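Local coordinates for VgrG protein (Vibrio cholerae, PDB 4DTH) that carries an actin cross-linking toxin domain that binds ATP and magnesium and probably joins G-actin monomers to one another, at residues W113-F118 / L130-S135; F118-I122 / G163-T167. All blocks are in the same frame, centred on the assembly; numbering follows the deposited sequence.

Interaction 1: residues W113-F118 / L130-S135. With SO4 (sulfate ion), chain H.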
loop_
_atom_site.group_PDB
_atom_site.type_symbol
_atom_site.label_atom_id
_atom_site.label_comp_id
_atom_site.label_asym_id
_atom_site.label_seq_id
_atom_site.Cartn_x
_atom_site.Cartn_y
_atom_site.Cartn_z
ATOM N N TRP A 113 11.610 -2.311 19.047
ATOM C CA TRP A 113 13.032 -2.314 19.403
ATOM C C TRP A 113 13.741 -1.194 18.628
ATOM O O TRP A 113 14.525 -0.446 19.217
ATOM C CB TRP A 113 13.717 -3.671 19.109
ATOM C CG TRP A 113 15.221 -3.534 19.110
ATOM C CD1 TRP A 113 16.018 -3.350 20.202
ATOM C CD2 TRP A 113 16.064 -3.347 17.962
ATOM N NE1 TRP A 113 17.312 -3.097 19.807
ATOM C CE2 TRP A 113 17.367 -3.080 18.439
ATOM C CE3 TRP A 113 15.844 -3.380 16.574
ATOM C CZ2 TRP A 113 18.448 -2.868 17.580
ATOM C CZ3 TRP A 113 16.918 -3.174 15.723
ATOM C CH2 TRP A 113 18.207 -2.948 16.229
ATOM N N LEU A 114 13.507 -1.114 17.301
ATOM C CA LEU A 114 14.165 -0.089 16.486
ATOM C C LEU A 114 13.822 1.326 16.949
ATOM O O LEU A 114 14.714 2.174 16.992
ATOM C CB LEU A 114 13.920 -0.275 14.975
ATOM C CG LEU A 114 14.688 0.714 14.081
ATOM C CD1 LEU A 114 16.196 0.518 14.186
ATOM C CD2 LEU A 114 14.240 0.615 12.643
ATOM N N ALA A 115 12.560 1.561 17.367
ATOM C CA ALA A 115 12.155 2.870 17.894
ATOM C C ALA A 115 12.975 3.213 19.146
ATOM O O ALA A 115 13.436 4.346 19.269
ATOM C CB ALA A 115 10.670 2.875 18.209
ATOM N N THR A 116 13.207 2.231 20.044
ATOM C CA THR A 116 14.041 2.490 21.224
ATOM C C THR A 116 15.494 2.749 20.821
ATOM O O THR A 116 16.142 3.613 21.408
ATOM C CB THR A 116 13.913 1.392 22.293
ATOM O OG1 THR A 116 14.636 0.219 21.897
ATOM C CG2 THR A 116 12.472 1.073 22.632
ATOM N N HIS A 117 15.990 2.018 19.808
ATOM C CA HIS A 117 17.349 2.194 19.283
ATOM C C HIS A 117 17.507 3.610 18.680
ATOM O O HIS A 117 18.529 4.271 18.914
ATOM C CB HIS A 117 17.659 1.086 18.255
ATOM C CG HIS A 117 19.001 1.224 17.618
ATOM N ND1 HIS A 117 20.147 0.759 18.237
ATOM C CD2 HIS A 117 19.337 1.773 16.427
ATOM C CE1 HIS A 117 21.142 1.053 17.414
ATOM N NE2 HIS A 117 20.703 1.659 16.312
ATOM N N PHE A 118 16.480 4.083 17.939
ATOM C CA PHE A 118 16.457 5.434 17.357
ATOM C C PHE A 118 16.458 6.497 18.462
ATOM O O PHE A 118 17.109 7.532 18.303
ATOM C CB PHE A 118 15.226 5.614 16.456
ATOM C CG PHE A 118 15.354 5.207 15.001
ATOM C CD1 PHE A 118 16.447 5.615 14.238
ATOM C CD2 PHE A 118 14.318 4.537 14.360
ATOM C CE1 PHE A 118 16.526 5.305 12.874
ATOM C CE2 PHE A 118 14.403 4.224 12.996
ATOM C CZ PHE A 118 15.514 4.596 12.269
ATOM N N LEU A 130 22.581 5.810 10.691
ATOM C CA LEU A 130 22.339 4.626 11.501
ATOM C C LEU A 130 23.447 3.644 11.129
ATOM O O LEU A 130 23.836 3.585 9.955
ATOM C CB LEU A 130 21.006 3.989 11.063
ATOM C CG LEU A 130 19.818 3.949 12.006
ATOM C CD1 LEU A 130 18.910 2.789 11.631
ATOM C CD2 LEU A 130 20.223 3.777 13.464
ATOM N N ALA A 131 23.976 2.907 12.114
ATOM C CA ALA A 131 25.023 1.925 11.861
ATOM C C ALA A 131 24.415 0.518 11.823
ATOM O O ALA A 131 23.491 0.232 12.594
ATOM C CB ALA A 131 26.093 1.995 12.944
ATOM N N PRO A 132 24.946 -0.373 10.944
ATOM C CA PRO A 132 24.444 -1.755 10.934
ATOM C C PRO A 132 24.939 -2.484 12.183
ATOM O O PRO A 132 26.150 -2.665 12.377
ATOM C CB PRO A 132 24.992 -2.350 9.635
ATOM C CG PRO A 132 26.058 -1.459 9.194
ATOM C CD PRO A 132 26.043 -0.186 9.969
ATOM N N ILE A 133 24.020 -2.737 13.110
ATOM C CA ILE A 133 24.323 -3.358 14.394
ATOM C C ILE A 133 23.357 -4.497 14.666
ATOM O O ILE A 133 22.320 -4.615 14.003
ATOM C CB ILE A 133 24.282 -2.300 15.562
ATOM C CG1 ILE A 133 22.920 -1.554 15.650
ATOM C CG2 ILE A 133 25.443 -1.310 15.484
ATOM C CD1 ILE A 133 21.900 -2.199 16.541
ATOM N N GLN A 134 23.672 -5.268 15.712
ATOM C CA GLN A 134 22.813 -6.326 16.197
ATOM C C GLN A 134 22.266 -5.826 17.520
ATOM O O GLN A 134 23.014 -5.207 18.291
ATOM C CB GLN A 134 23.612 -7.627 16.380
ATOM C CG GLN A 134 22.746 -8.836 16.682
ATOM C CD GLN A 134 23.587 -10.077 16.750
ATOM O OE1 GLN A 134 24.076 -10.457 17.815
ATOM N NE2 GLN A 134 23.814 -10.704 15.608
ATOM N N SER A 135 20.976 -6.076 17.789
ATOM C CA SER A 135 20.311 -5.705 19.042
ATOM C C SER A 135 21.044 -6.345 20.227
ATOM O O SER A 135 21.700 -7.382 20.058
ATOM C CB SER A 135 18.859 -6.167 19.036
ATOM O OG SER A 135 18.751 -7.579 19.068
HETATM S S SO4 H . 20.509 -1.810 21.150
HETATM O O1 SO4 H . 21.281 -1.395 22.318
HETATM O O2 SO4 H . 19.629 -0.705 20.708
HETATM O O3 SO4 H . 21.431 -2.138 20.066
HETATM O O4 SO4 H . 19.681 -2.983 21.505
HETATM O O HOH W 1 22.820 1.906 14.610
#

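Interaction 2: residues F118-I122 / G163-T167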
loop_
_atom_site.group_PDB
_atom_site.type_symbol
_atom_site.label_atom_id
_atom_site.label_comp_id
_atom_site.label_asym_id
_atom_site.label_seq_id
_atom_site.Cartn_x
_atom_site.Cartn_y
_atom_site.Cartn_z
ATOM N N PHE A 118 16.480 4.083 17.939
ATOM C CA PHE A 118 16.457 5.434 17.357
ATOM C C PHE A 118 16.458 6.497 18.462
ATOM O O PHE A 118 17.109 7.532 18.303
ATOM C CB PHE A 118 15.226 5.614 16.456
ATOM C CG PHE A 118 15.354 5.207 15.001
ATOM C CD1 PHE A 118 16.447 5.615 14.238
ATOM C CD2 PHE A 118 14.318 4.537 14.360
ATOM C CE1 PHE A 118 16.526 5.305 12.874
ATOM C CE2 PHE A 118 14.403 4.224 12.996
ATOM C CZ PHE A 118 15.514 4.596 12.269
ATOM N N THR A 119 15.714 6.246 19.568
ATOM C CA THR A 119 15.645 7.152 20.736
ATOM C C THR A 119 17.066 7.397 21.283
ATOM O O THR A 119 17.427 8.545 21.537
ATOM C CB THR A 119 14.655 6.614 21.792
ATOM O OG1 THR A 119 13.366 6.458 21.196
ATOM C CG2 THR A 119 14.553 7.525 23.027
ATOM N N THR A 120 17.881 6.329 21.413
ATOM C CA THR A 120 19.268 6.454 21.873
ATOM C C THR A 120 20.101 7.150 20.795
ATOM O O THR A 120 20.902 8.017 21.125
ATOM C CB THR A 120 19.823 5.061 22.252
ATOM O OG1 THR A 120 19.031 4.551 23.319
ATOM C CG2 THR A 120 21.287 5.097 22.686
ATOM N N HIS A 121 19.881 6.792 19.507
ATOM C CA HIS A 121 20.633 7.357 18.381
ATOM C C HIS A 121 20.544 8.875 18.292
ATOM O O HIS A 121 21.563 9.524 18.139
ATOM C CB HIS A 121 20.208 6.707 17.049
ATOM C CG HIS A 121 21.068 7.119 15.891
ATOM N ND1 HIS A 121 22.254 6.467 15.606
ATOM C CD2 HIS A 121 20.890 8.115 14.985
ATOM C CE1 HIS A 121 22.746 7.060 14.530
ATOM N NE2 HIS A 121 21.966 8.061 14.123
ATOM N N ILE A 122 19.355 9.451 18.423
ATOM C CA ILE A 122 19.205 10.918 18.368
ATOM C C ILE A 122 19.746 11.622 19.632
ATOM O O ILE A 122 19.977 12.837 19.627
ATOM C CB ILE A 122 17.761 11.346 18.035
ATOM C CG1 ILE A 122 16.764 10.857 19.126
ATOM C CG2 ILE A 122 17.368 10.910 16.612
ATOM C CD1 ILE A 122 15.370 11.592 19.159
ATOM N N GLY A 163 14.977 15.645 23.593
ATOM C CA GLY A 163 14.881 14.396 24.350
ATOM C C GLY A 163 13.708 13.517 23.950
ATOM O O GLY A 163 13.132 12.821 24.797
ATOM N N GLN A 164 13.344 13.532 22.648
ATOM C CA GLN A 164 12.203 12.769 22.141
ATOM C C GLN A 164 12.336 11.270 22.295
ATOM O O GLN A 164 13.419 10.710 22.101
ATOM C CB GLN A 164 11.961 13.031 20.635
ATOM C CG GLN A 164 11.405 14.400 20.310
ATOM C CD GLN A 164 12.487 15.361 19.894
ATOM O OE1 GLN A 164 13.613 15.356 20.421
ATOM N NE2 GLN A 164 12.140 16.252 18.975
ATOM N N THR A 165 11.200 10.622 22.560
ATOM C CA THR A 165 11.066 9.179 22.495
ATOM C C THR A 165 10.478 8.967 21.094
ATOM O O THR A 165 9.536 9.677 20.706
ATOM C CB THR A 165 10.153 8.640 23.604
ATOM O OG1 THR A 165 10.784 8.902 24.854
ATOM C CG2 THR A 165 9.897 7.131 23.476
ATOM N N ILE A 166 11.066 8.048 20.326
ATOM C CA ILE A 166 10.595 7.737 18.972
ATOM C C ILE A 166 9.354 6.875 19.111
ATOM O O ILE A 166 9.379 5.851 19.789
ATOM C CB ILE A 166 11.709 7.124 18.088
ATOM C CG1 ILE A 166 12.935 8.079 18.005
ATOM C CG2 ILE A 166 11.184 6.746 16.691
ATOM C CD1 ILE A 166 12.622 9.582 17.706
ATOM N N THR A 167 8.249 7.353 18.524
ATOM C CA THR A 167 6.934 6.760 18.693
ATOM C C THR A 167 6.210 6.399 17.409
ATOM O O THR A 167 6.608 6.786 16.316
ATOM C CB THR A 167 6.047 7.690 19.569
ATOM O OG1 THR A 167 5.923 8.953 18.905
ATOM C CG2 THR A 167 6.615 7.882 21.013
HETATM O O HOH W 2 16.128 10.680 22.590
#

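Interaction 1: residues W113-F118 / L130-S135
A sulfate site sits where W113 and H117, one turn apart on helix 101-124, face I133 and S135 of the irregular segment that returns along the helix. S135 CB lies over one face of the indole, 3.8 Å from the centroid of the W113 five-membered ring, which qualifies as a CH-pi contact; H117 CB lies over the opposite face. The indole thus has a neighbour over each face, both toward the rim, and its N-H edge is directed at the anion: W113 NE1 donates to sulfate O4 over 2.9 Å at a nearly straight 170°. The H117 side chain extends with CG anti to the backbone N (chi1 177°), which brings ND1 within 2.9 Å of sulfate O2, at 158°. E136 N supplies a further hydrogen bond. The ion probably came from the crystallisation liquor, yet three N-H donors converge on it, and its charge would probably favour a proton on ND1. At the other end of the imidazole, water 1 lies in the ring plane 2.7 Å from H117 NE2 and donates to A131 O, tying the histidine to the loop backbone.

Apolar contacts surround the sulfate site on the loop side. I133 CD1 meets the indole at its edge, 3.7 Å from W113 CZ2, and also approaches H117 CE1 to 3.5 Å. L130 divides its branches: CD2 is in the imidazole plane, 3.6 Å from H117 NE2, whereas CG stands 3.7 Å from F118 CE1, the two side chains crossing at about a right angle. S135 OG is held by D137 OD1 and F140 N. Toward the strands, L114 of the helix and L130 of the loop both touch L60 of strand 56-68, while W113, L114 and H117 rest on I142 of strand 140-144.

Interaction 2: residues F118-I122 / G163-T167
The F118 ring turns neither a face nor an edge squarely to I166, whose CG2 approaches it obliquely. One face of that ring carries L114 CD1, 4.3 Å above the plane and offset toward the rim. Closer packing occurs at the root of the side chain, where F118 CB is 3.7 Å from I166 CG1.

The polar centre is the T119 hydroxyl. I166 N donates to T119 OG1 over 2.9 Å, and the N-H...O angle of 173° makes the bond almost linear. A chi1 of -58° turns OG1 away from its own carbonyl carbon, a position from which it also bonds A115 O one turn back. Since that carbonyl can only accept, the hydroxyl proton goes to A115 O while the oxygen receives the loop N-H, so both roles of the hydroxyl are used and its rotation is fixed. The methyl branch, T119 CG2, packs 3.5 Å from Q164 O.

In fold terms, an extended loop between strands 150-153 and 173-180 is fastened across the last turns of helix 101-124, its backbone coming nearest at T119 and T165. Water 2 adds a second polar link by donating to both T119 O, at 2.7 Å, and Q164 O.

I122 and I166 reach toward each other tip to tip, with CD1 3.7 Å from CD1. On I122, a chi1 of 62° sets CG1 in the cleft between the two backbone branches; the extended chi2 carries CD1 outward, far enough to lie 3.6 Å from Q164 O as well. Q164 OE1 is bonded to Q162 N within the loop. L34 of strand 34-38 touches both F118 and I166, and I151 of strand 150-153 touches F118 and I122.

Overall arrangement
Both contacts use helix 101-124, and their centres are about 11 Å apart. Interaction 1 attaches the loop that immediately follows the helix; interaction 2 attaches a loop arriving much later in the chain, so their segments alternate in sequence. F118 is common to both, with L130 and I166 at different parts of its side chain. Two further approaches join the contacts directly: A115 O lies 3.5 Å from I166 CB, and L130 CA lies 3.9 Å from H121 CE1. Their centres are about 25 and 27 Å from the chain centre, on the same side of it. None of their residues ligates either magnesium ion; one is bound by E28 and E90, the other by E28, Q174 and E351.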